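Local structure of Plm1 (Streptomyces sp. HK803, 4HXY) at residues Gly188-Thr193 / Gly211-Ile216; Asp130-Ile135 / Leu161-Gly166; Arg115-Glu120 / Val283-Thr288. The protein probably reduces, with NADPH, the beta-keto group of a polyketide intermediate, as the ketoreductase of the first module of phoslactomycin biosynthesis. One frame throughout, in Å; residues are numbered along the deposited sequence.

Interaction 1 (Gly188-Thr193 / Gly211-Ile216); sequences GTVLIT and GSADRI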
loop_
_atom_site.group_PDB
_atom_site.type_symbol
_atom_site.label_atom_id
_atom_site.label_comp_id
_atom_site.label_asym_id
_atom_site.label_seq_id
_atom_site.Cartn_x
_atom_site.Cartn_y
_atom_site.Cartn_z
ATOM N N GLY A 188 -23.430 -8.299 -14.458
ATOM C CA GLY A 188 -23.470 -7.069 -15.228
ATOM C C GLY A 188 -22.151 -6.809 -15.918
ATOM O O GLY A 188 -21.547 -7.735 -16.467
ATOM N N THR A 189 -21.715 -5.546 -15.868
ATOM C CA THR A 189 -20.462 -5.120 -16.489
ATOM C C THR A 189 -19.316 -5.154 -15.476
ATOM O O THR A 189 -19.397 -4.512 -14.414
ATOM C CB THR A 189 -20.613 -3.723 -17.069
ATOM O OG1 THR A 189 -21.623 -3.774 -18.098
ATOM C CG2 THR A 189 -19.321 -3.217 -17.665
ATOM N N VAL A 190 -18.274 -5.909 -15.825
ATOM C CA VAL A 190 -17.075 -6.065 -15.003
ATOM C C VAL A 190 -15.965 -5.293 -15.702
ATOM O O VAL A 190 -15.660 -5.567 -16.868
ATOM C CB VAL A 190 -16.698 -7.545 -14.870
ATOM C CG1 VAL A 190 -15.457 -7.728 -14.005
ATOM C CG2 VAL A 190 -17.852 -8.319 -14.249
ATOM N N LEU A 191 -15.397 -4.310 -15.001
ATOM C CA LEU A 191 -14.318 -3.476 -15.525
ATOM C C LEU A 191 -13.006 -3.901 -14.867
ATOM O O LEU A 191 -12.873 -3.830 -13.658
ATOM C CB LEU A 191 -14.612 -2.001 -15.255
ATOM C CG LEU A 191 -13.528 -0.990 -15.627
ATOM C CD1 LEU A 191 -13.333 -1.009 -17.146
ATOM C CD2 LEU A 191 -13.909 0.402 -15.110
ATOM N N ILE A 192 -12.044 -4.323 -15.673
ATOM C CA ILE A 192 -10.766 -4.775 -15.167
ATOM C C ILE A 192 -9.688 -3.821 -15.681
ATOM O O ILE A 192 -9.346 -3.833 -16.863
ATOM C CB ILE A 192 -10.469 -6.234 -15.563
ATOM C CG1 ILE A 192 -11.601 -7.175 -15.115
ATOM C CG2 ILE A 192 -9.115 -6.670 -14.984
ATOM C CD1 ILE A 192 -11.491 -8.618 -15.639
ATOM N N THR A 193 -9.188 -2.957 -14.806
ATOM C CA THR A 193 -8.140 -2.022 -15.225
ATOM C C THR A 193 -6.830 -2.803 -15.216
ATOM O O THR A 193 -6.648 -3.724 -14.422
ATOM C CB THR A 193 -8.050 -0.768 -14.324
ATOM O OG1 THR A 193 -7.458 -1.149 -13.074
ATOM C CG2 THR A 193 -9.452 -0.089 -14.131
ATOM N N GLY A 211 -19.322 -17.508 -15.976
ATOM C CA GLY A 211 -20.558 -17.402 -16.744
ATOM C C GLY A 211 -21.626 -16.601 -16.030
ATOM O O GLY A 211 -22.825 -16.819 -16.255
ATOM N N SER A 212 -21.200 -15.683 -15.160
ATOM C CA SER A 212 -22.118 -14.857 -14.377
ATOM C C SER A 212 -22.323 -13.441 -14.904
ATOM O O SER A 212 -23.330 -12.810 -14.599
ATOM C CB SER A 212 -21.609 -14.776 -12.927
ATOM O OG SER A 212 -20.274 -14.289 -12.884
ATOM N N ALA A 213 -21.342 -12.910 -15.618
ATOM C CA ALA A 213 -21.376 -11.524 -16.071
ATOM C C ALA A 213 -22.025 -11.366 -17.438
ATOM O O ALA A 213 -22.044 -12.306 -18.240
ATOM C CB ALA A 213 -19.958 -10.921 -16.099
ATOM N N ASP A 214 -22.520 -10.157 -17.705
ATOM C CA ASP A 214 -22.995 -9.790 -19.054
ATOM C C ASP A 214 -21.866 -9.291 -19.959
ATOM O O ASP A 214 -21.849 -9.603 -21.148
ATOM C CB ASP A 214 -24.061 -8.695 -18.966
ATOM C CG ASP A 214 -25.397 -9.192 -18.423
ATOM O OD1 ASP A 214 -25.687 -10.417 -18.526
ATOM O OD2 ASP A 214 -26.160 -8.342 -17.872
ATOM N N ARG A 215 -20.940 -8.510 -19.402
ATOM C CA ARG A 215 -19.898 -7.817 -20.172
ATOM C C ARG A 215 -18.605 -7.759 -19.384
ATOM O O ARG A 215 -18.629 -7.441 -18.203
ATOM C CB ARG A 215 -20.284 -6.381 -20.460
ATOM C CG ARG A 215 -21.496 -6.209 -21.277
ATOM C CD ARG A 215 -21.473 -4.836 -21.881
ATOM N NE ARG A 215 -22.774 -4.528 -22.464
ATOM C CZ ARG A 215 -23.045 -3.407 -23.109
ATOM N NH1 ARG A 215 -22.097 -2.480 -23.262
ATOM N NH2 ARG A 215 -24.262 -3.221 -23.597
ATOM N N ILE A 216 -17.497 -8.045 -20.054
ATOM C CA ILE A 216 -16.173 -7.930 -19.457
ATOM C C ILE A 216 -15.384 -6.894 -20.249
ATOM O O ILE A 216 -15.212 -7.030 -21.462
ATOM C CB ILE A 216 -15.454 -9.286 -19.429
ATOM C CG1 ILE A 216 -16.259 -10.282 -18.605
ATOM C CG2 ILE A 216 -14.037 -9.138 -18.839
ATOM C CD1 ILE A 216 -15.810 -11.718 -18.773
HETATM O O HOH W 1 -24.847 -10.517 -15.331
#
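Backbone hydrogen bonds join Gly-188 and Val-190 to Asp-214 and Arg-215. The carbonyl oxygen of Gly-188 takes two donors, Asp-214 N at 2.9 Å and Arg-215 N at 3.1 Å, both from the same face of its plane; the Arg-215 bond is the straighter. Two residues on, Val-190 N gives a nearly linear bond (171°) to Arg-215 O at 2.9 Å. Thr-189 CA and Ile-216 CA add longer C-H...O contacts, to Arg-215 O and Val-190 O respectively. A water ties Gly-188 N to Ser-212 O just ahead of the paired region.

This parallel pairing closes the beta-alpha-beta unit of strand 189-193, helix 198-210 and strand 215-220, the opening unit of a Rossmann fold, whose probable glycine-rich, cofactor-binding turn follows Thr-193.

Apolar contacts lie on the face turned to helix 198-210. Val-190 CG2, anti to the carbonyl carbon, meets Ala-213 CB at 3.8 Å. Farther along, Ile-192 and Ile-216 run alongside each other in the same direction, with Ile-192 CD1 at 4.1 Å from Ile-216 CG2; Val-203 and Val-207 of the helix pack against them.

On the other face Thr-189 OG1 rests against the aliphatic part of Arg-215, 3.8 Å from its CB. This hydroxyl is hydrogen-bonded to Ala-268 O, while the extended arginine chain carries its guanidinium to a salt bridge with Glu-266.

Interaction 2 (Asp130-Ile135 / Leu161-Gly166); sequences DLPERI and LAVRDG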
loop_
_atom_site.group_PDB
_atom_site.type_symbol
_atom_site.label_atom_id
_atom_site.label_comp_id
_atom_site.label_asym_id
_atom_site.label_seq_id
_atom_site.Cartn_x
_atom_site.Cartn_y
_atom_site.Cartn_z
ATOM N N ASP A 130 2.282 7.534 14.048
ATOM C CA ASP A 130 0.994 8.091 13.651
ATOM C C ASP A 130 0.296 8.674 14.896
ATOM O O ASP A 130 0.090 7.977 15.887
ATOM C CB ASP A 130 0.116 7.059 12.963
ATOM C CG ASP A 130 -1.133 7.684 12.366
ATOM O OD1 ASP A 130 -1.031 8.383 11.313
ATOM O OD2 ASP A 130 -2.208 7.472 12.954
ATOM N N LEU A 131 -0.035 9.954 14.842
ATOM C CA LEU A 131 -0.590 10.659 15.986
ATOM C C LEU A 131 -2.037 11.035 15.691
ATOM O O LEU A 131 -2.441 11.117 14.544
ATOM C CB LEU A 131 0.194 11.954 16.239
ATOM C CG LEU A 131 1.697 11.810 16.465
ATOM C CD1 LEU A 131 2.303 13.177 16.645
ATOM C CD2 LEU A 131 2.006 10.924 17.653
ATOM N N PRO A 132 -2.822 11.259 16.742
ATOM C CA PRO A 132 -4.134 11.846 16.508
ATOM C C PRO A 132 -4.002 13.208 15.860
ATOM O O PRO A 132 -2.961 13.855 15.975
ATOM C CB PRO A 132 -4.694 12.025 17.919
ATOM C CG PRO A 132 -3.886 11.156 18.792
ATOM C CD PRO A 132 -2.533 11.098 18.170
ATOM N N GLU A 133 -5.063 13.623 15.175
ATOM C CA GLU A 133 -5.124 14.937 14.548
ATOM C C GLU A 133 -4.913 16.048 15.581
ATOM O O GLU A 133 -4.056 16.919 15.404
ATOM C CB GLU A 133 -6.474 15.116 13.851
ATOM C CG GLU A 133 -6.625 14.398 12.519
ATOM C CD GLU A 133 -6.299 15.292 11.328
ATOM O OE1 GLU A 133 -7.249 15.814 10.699
ATOM O OE2 GLU A 133 -5.099 15.485 11.029
ATOM N N ARG A 134 -5.685 16.007 16.660
ATOM C CA ARG A 134 -5.577 16.984 17.733
ATOM C C ARG A 134 -4.489 16.538 18.691
ATOM O O ARG A 134 -4.596 15.498 19.324
ATOM C CB ARG A 134 -6.916 17.160 18.448
ATOM C CG ARG A 134 -6.871 18.038 19.717
ATOM C CD ARG A 134 -6.296 19.431 19.464
ATOM N NE ARG A 134 -6.979 20.156 18.408
ATOM C CZ ARG A 134 -8.094 20.878 18.548
ATOM N NH1 ARG A 134 -8.680 20.991 19.738
ATOM N NH2 ARG A 134 -8.628 21.511 17.506
ATOM N N ILE A 135 -3.425 17.322 18.756
ATOM C CA ILE A 135 -2.318 17.024 19.640
ATOM C C ILE A 135 -2.588 17.598 21.025
ATOM O O ILE A 135 -2.398 18.785 21.280
ATOM C CB ILE A 135 -1.012 17.548 19.055
ATOM C CG1 ILE A 135 -0.761 16.872 17.703
ATOM C CG2 ILE A 135 0.154 17.229 19.995
ATOM C CD1 ILE A 135 0.322 17.515 16.887
ATOM N N LEU A 161 4.922 2.886 14.871
ATOM C CA LEU A 161 4.171 3.174 16.090
ATOM C C LEU A 161 2.954 4.036 15.821
ATOM O O LEU A 161 2.918 4.839 14.870
ATOM C CB LEU A 161 5.083 3.893 17.095
ATOM C CG LEU A 161 6.278 3.082 17.604
ATOM C CD1 LEU A 161 7.273 3.992 18.259
ATOM C CD2 LEU A 161 5.797 1.968 18.565
ATOM N N ALA A 162 1.971 3.920 16.710
ATOM C CA ALA A 162 0.810 4.773 16.687
ATOM C C ALA A 162 0.458 5.172 18.108
ATOM O O ALA A 162 0.569 4.374 19.040
ATOM C CB ALA A 162 -0.374 4.061 16.009
ATOM N N VAL A 163 0.036 6.419 18.261
ATOM C CA VAL A 163 -0.480 6.923 19.541
ATOM C C VAL A 163 -2.000 7.010 19.473
ATOM O O VAL A 163 -2.569 7.590 18.547
ATOM C CB VAL A 163 0.134 8.294 19.928
ATOM C CG1 VAL A 163 -0.442 8.742 21.270
ATOM C CG2 VAL A 163 1.645 8.196 20.009
ATOM N N ARG A 164 -2.661 6.355 20.430
ATOM C CA ARG A 164 -4.124 6.369 20.529
ATOM C C ARG A 164 -4.483 6.498 21.998
ATOM O O ARG A 164 -4.012 5.709 22.819
ATOM C CB ARG A 164 -4.744 5.091 19.958
ATOM C CG ARG A 164 -4.491 4.860 18.442
ATOM C CD ARG A 164 -5.228 5.864 17.572
ATOM N NE ARG A 164 -5.105 5.578 16.138
ATOM C CZ ARG A 164 -4.164 6.075 15.338
ATOM N NH1 ARG A 164 -3.213 6.885 15.800
ATOM N NH2 ARG A 164 -4.178 5.750 14.063
ATOM N N ASP A 165 -5.255 7.534 22.318
ATOM C CA ASP A 165 -5.646 7.851 23.708
ATOM C C ASP A 165 -4.438 7.856 24.652
ATOM O O ASP A 165 -4.475 7.313 25.763
ATOM C CB ASP A 165 -6.741 6.895 24.206
ATOM C CG ASP A 165 -7.568 7.490 25.371
ATOM O OD1 ASP A 165 -7.457 8.711 25.657
ATOM O OD2 ASP A 165 -8.345 6.724 25.989
ATOM N N GLY A 166 -3.341 8.444 24.194
ATOM C CA GLY A 166 -2.129 8.530 24.998
ATOM C C GLY A 166 -1.316 7.253 25.178
ATOM O O GLY A 166 -0.327 7.256 25.895
#
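Asp-130 OD2 is held by both terminal nitrogens of Arg-164, NH2 at 2.8 Å and NH1 at 3.1 Å. The guanidinium approaches end-on and keeps the oxygen close to its own plane, but the carboxylate is turned 63° against it, and both nitrogens share this one oxygen. NH2 meets OD2 nearly along its C-O axis, whereas NH1 comes from the anti side.

The arginine starts away from the partner strand and folds back by a bend at chi2 (-69°). Arg-164 NH1 also donates to Val-163 O of its own strand at 2.9 Å, and NE is paired with Asp-100, which together fix the rotation of the group. The other aspartate oxygen, OD1, accepts from Thr-89 and from Ala-92 N.

In the backbone, Asp-130 N bonds to Leu-161 O and Val-163 N to Asp-130 O, the latter at 2.8 Å and almost straight. Leu-131 CD2 packs alongside Val-163 CG2 at 3.6 Å, and Pro-132 lays its CD near Val-163 O as the chains diverge.

Both the N-H and C=O of Asp-130 thus face strand 160-164, bonding the residues that flank Ala-162; such parallel pairing with strand 125-131 is consistent with the Rossmann-like structural subdomain of polyketide synthase ketoreductases.

Interaction 3 (Arg115-Glu120 / Val283-Thr288); sequences RVAGLE and VRIAET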
loop_
_atom_site.group_PDB
_atom_site.type_symbol
_atom_site.label_atom_id
_atom_site.label_comp_id
_atom_site.label_asym_id
_atom_site.label_seq_id
_atom_site.Cartn_x
_atom_site.Cartn_y
_atom_site.Cartn_z
ATOM N N ARG A 115 8.749 2.702 5.258
ATOM C CA ARG A 115 9.280 1.345 5.408
ATOM C C ARG A 115 10.447 1.046 4.459
ATOM O O ARG A 115 11.422 0.404 4.849
ATOM C CB ARG A 115 8.175 0.299 5.233
ATOM C CG ARG A 115 7.216 0.219 6.441
ATOM C CD ARG A 115 6.179 -0.897 6.299
ATOM N NE ARG A 115 5.062 -0.507 5.421
ATOM C CZ ARG A 115 3.938 0.064 5.829
ATOM N NH1 ARG A 115 3.706 0.300 7.118
ATOM N NH2 ARG A 115 3.012 0.386 4.951
ATOM N N VAL A 116 10.352 1.514 3.223
ATOM C CA VAL A 116 11.444 1.385 2.271
ATOM C C VAL A 116 12.675 2.204 2.733
ATOM O O VAL A 116 13.806 1.738 2.614
ATOM C CB VAL A 116 10.986 1.768 0.870
ATOM C CG1 VAL A 116 12.156 1.701 -0.101
ATOM C CG2 VAL A 116 9.851 0.833 0.420
ATOM N N ALA A 117 12.447 3.391 3.286
ATOM C CA ALA A 117 13.538 4.188 3.865
ATOM C C ALA A 117 14.296 3.409 4.949
ATOM O O ALA A 117 15.532 3.449 5.004
ATOM C CB ALA A 117 13.013 5.523 4.391
ATOM N N GLY A 118 13.562 2.678 5.789
ATOM C CA GLY A 118 14.170 1.831 6.817
ATOM C C GLY A 118 15.086 0.780 6.220
ATOM O O GLY A 118 16.142 0.460 6.803
ATOM N N LEU A 119 14.712 0.228 5.071
ATOM C CA LEU A 119 15.518 -0.814 4.419
ATOM C C LEU A 119 16.719 -0.235 3.633
ATOM O O LEU A 119 17.789 -0.858 3.584
ATOM C CB LEU A 119 14.670 -1.676 3.474
ATOM C CG LEU A 119 13.493 -2.383 4.128
ATOM C CD1 LEU A 119 12.545 -2.958 3.068
ATOM C CD2 LEU A 119 14.029 -3.481 5.053
ATOM N N GLU A 120 16.557 0.949 3.047
ATOM C CA GLU A 120 17.617 1.560 2.238
ATOM C C GLU A 120 18.615 2.363 3.060
ATOM O O GLU A 120 19.766 2.505 2.641
ATOM C CB GLU A 120 17.033 2.477 1.150
ATOM C CG GLU A 120 16.221 1.719 0.121
ATOM C CD GLU A 120 15.773 2.563 -1.048
ATOM O OE1 GLU A 120 16.110 3.776 -1.107
ATOM O OE2 GLU A 120 15.075 1.987 -1.916
ATOM N N VAL A 283 14.118 1.750 -8.235
ATOM C CA VAL A 283 14.828 3.018 -8.099
ATOM C C VAL A 283 14.945 3.354 -6.611
ATOM O O VAL A 283 13.930 3.489 -5.928
ATOM C CB VAL A 283 14.076 4.164 -8.827
ATOM C CG1 VAL A 283 14.926 5.438 -8.879
ATOM C CG2 VAL A 283 13.669 3.713 -10.234
ATOM N N ARG A 284 16.171 3.524 -6.117
ATOM C CA ARG A 284 16.372 3.906 -4.718
ATOM C C ARG A 284 15.799 5.286 -4.448
ATOM O O ARG A 284 15.690 6.111 -5.357
ATOM C CB ARG A 284 17.861 3.887 -4.347
ATOM C CG ARG A 284 18.577 2.526 -4.503
ATOM C CD ARG A 284 18.014 1.380 -3.670
ATOM N NE ARG A 284 17.425 0.323 -4.511
ATOM C CZ ARG A 284 17.777 -0.969 -4.530
ATOM N NH1 ARG A 284 18.720 -1.454 -3.720
ATOM N NH2 ARG A 284 17.159 -1.802 -5.367
ATOM N N ILE A 285 15.468 5.551 -3.187
ATOM C CA ILE A 285 14.943 6.831 -2.776
ATOM C C ILE A 285 15.892 7.947 -3.195
ATOM O O ILE A 285 15.434 9.000 -3.667
ATOM C CB ILE A 285 14.724 6.883 -1.232
ATOM C CG1 ILE A 285 13.497 6.042 -0.866
ATOM C CG2 ILE A 285 14.595 8.339 -0.727
ATOM C CD1 ILE A 285 13.419 5.667 0.613
ATOM N N ALA A 286 17.191 7.694 -3.058
ATOM C CA ALA A 286 18.210 8.694 -3.403
ATOM C C ALA A 286 18.169 9.118 -4.872
ATOM O O ALA A 286 18.617 10.224 -5.193
ATOM C CB ALA A 286 19.604 8.192 -3.057
ATOM N N GLU A 287 17.673 8.234 -5.743
ATOM C CA GLU A 287 17.593 8.486 -7.166
ATOM C C GLU A 287 16.170 8.819 -7.632
ATOM O O GLU A 287 15.962 9.023 -8.823
ATOM C CB GLU A 287 18.088 7.264 -7.953
ATOM C CG GLU A 287 19.613 7.120 -8.048
ATOM C CD GLU A 287 20.311 6.976 -6.725
ATOM O OE1 GLU A 287 21.039 7.918 -6.331
ATOM O OE2 GLU A 287 20.154 5.916 -6.079
ATOM N N THR A 288 15.213 8.855 -6.712
ATOM C CA THR A 288 13.804 9.130 -7.044
ATOM C C THR A 288 13.432 10.593 -6.807
ATOM O O THR A 288 13.435 11.056 -5.672
ATOM C CB THR A 288 12.851 8.257 -6.205
ATOM O OG1 THR A 288 13.152 6.876 -6.401
ATOM C CG2 THR A 288 11.413 8.478 -6.646
HETATM O O HOH W 2 13.144 3.035 -3.346
HETATM O O HOH W 3 18.049 5.765 -1.082
#
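Glu-120 reaches from the last turn of helix 105-120 to the backbone that opens the short 3-10 turn at Ile-285. Its chain is extended beyond CG (chi2 -173°), which carries the carboxylate to the 283-288 segment, and Glu-120 OE1 receives Ile-285 N at 2.8 Å on its syn lone pair, in a nearly straight bond of 167°. Ile-285 CB, next to that amide, also lies 3.4 Å from Glu-120 OE1, the two side chains crossing at an angle.

Arg-284 crosses the same carboxylate on a slant. Its methylene does the touching, with Arg-284 CD 3.5 Å from Glu-120 OE2; the guanidinium, its chain bent at chi2 and chi3, has its plane 29° from that of the carboxylate. Glu-120 OE2 lies well out of the guanidinium plane and 3.9 Å from Arg-284 NE, a long salt bridge of charges alone, and Arg-284 NH2 pairs instead with Asp-282.

Next to the carboxylate, Ile-285 CD1 rests on the backbone at Ala-117, 3.6 Å from Ala-117 CA, with Val-116 CG1 a little farther off. Leu-71 and Leu-74 of helix 67-77 and Ala-333 of helix 333-351 also touch this isoleucine.

Two waters and Gly-331 N add to the bonds of the carboxylate: one water bridges OE2 to Val-283 O, the other joins OE1 to Ala-286 N, and the Gly-331 amide donates to OE2. With two backbone amides and two waters giving hydrogens to its oxygens, and the arginine charge nearby, the carboxylate of Glu-120 is probably held in its ionised form.

Overall arrangement
Interactions 1 and 2 are both parallel strand pairings, yet they lie on opposite sides of the chain's centre, their own centres about 42 Å apart. Interaction 1 lies close to the cofactor: the side chain of Ile-192 is about 8 Å from the bound NADPH. Interaction 3 joins helix 105-120, which leads into strand 125-131 of interaction 2, to the loop before helix 290-310, and so ties the N-terminal part of the chain to the cofactor-binding part. Its Val-116 side chain is about 13 Å from NADPH. Nearest atoms of interactions 2 and 3 are about 8 Å apart, and those of interactions 1 and 3 about 21 Å; none of the three touches another.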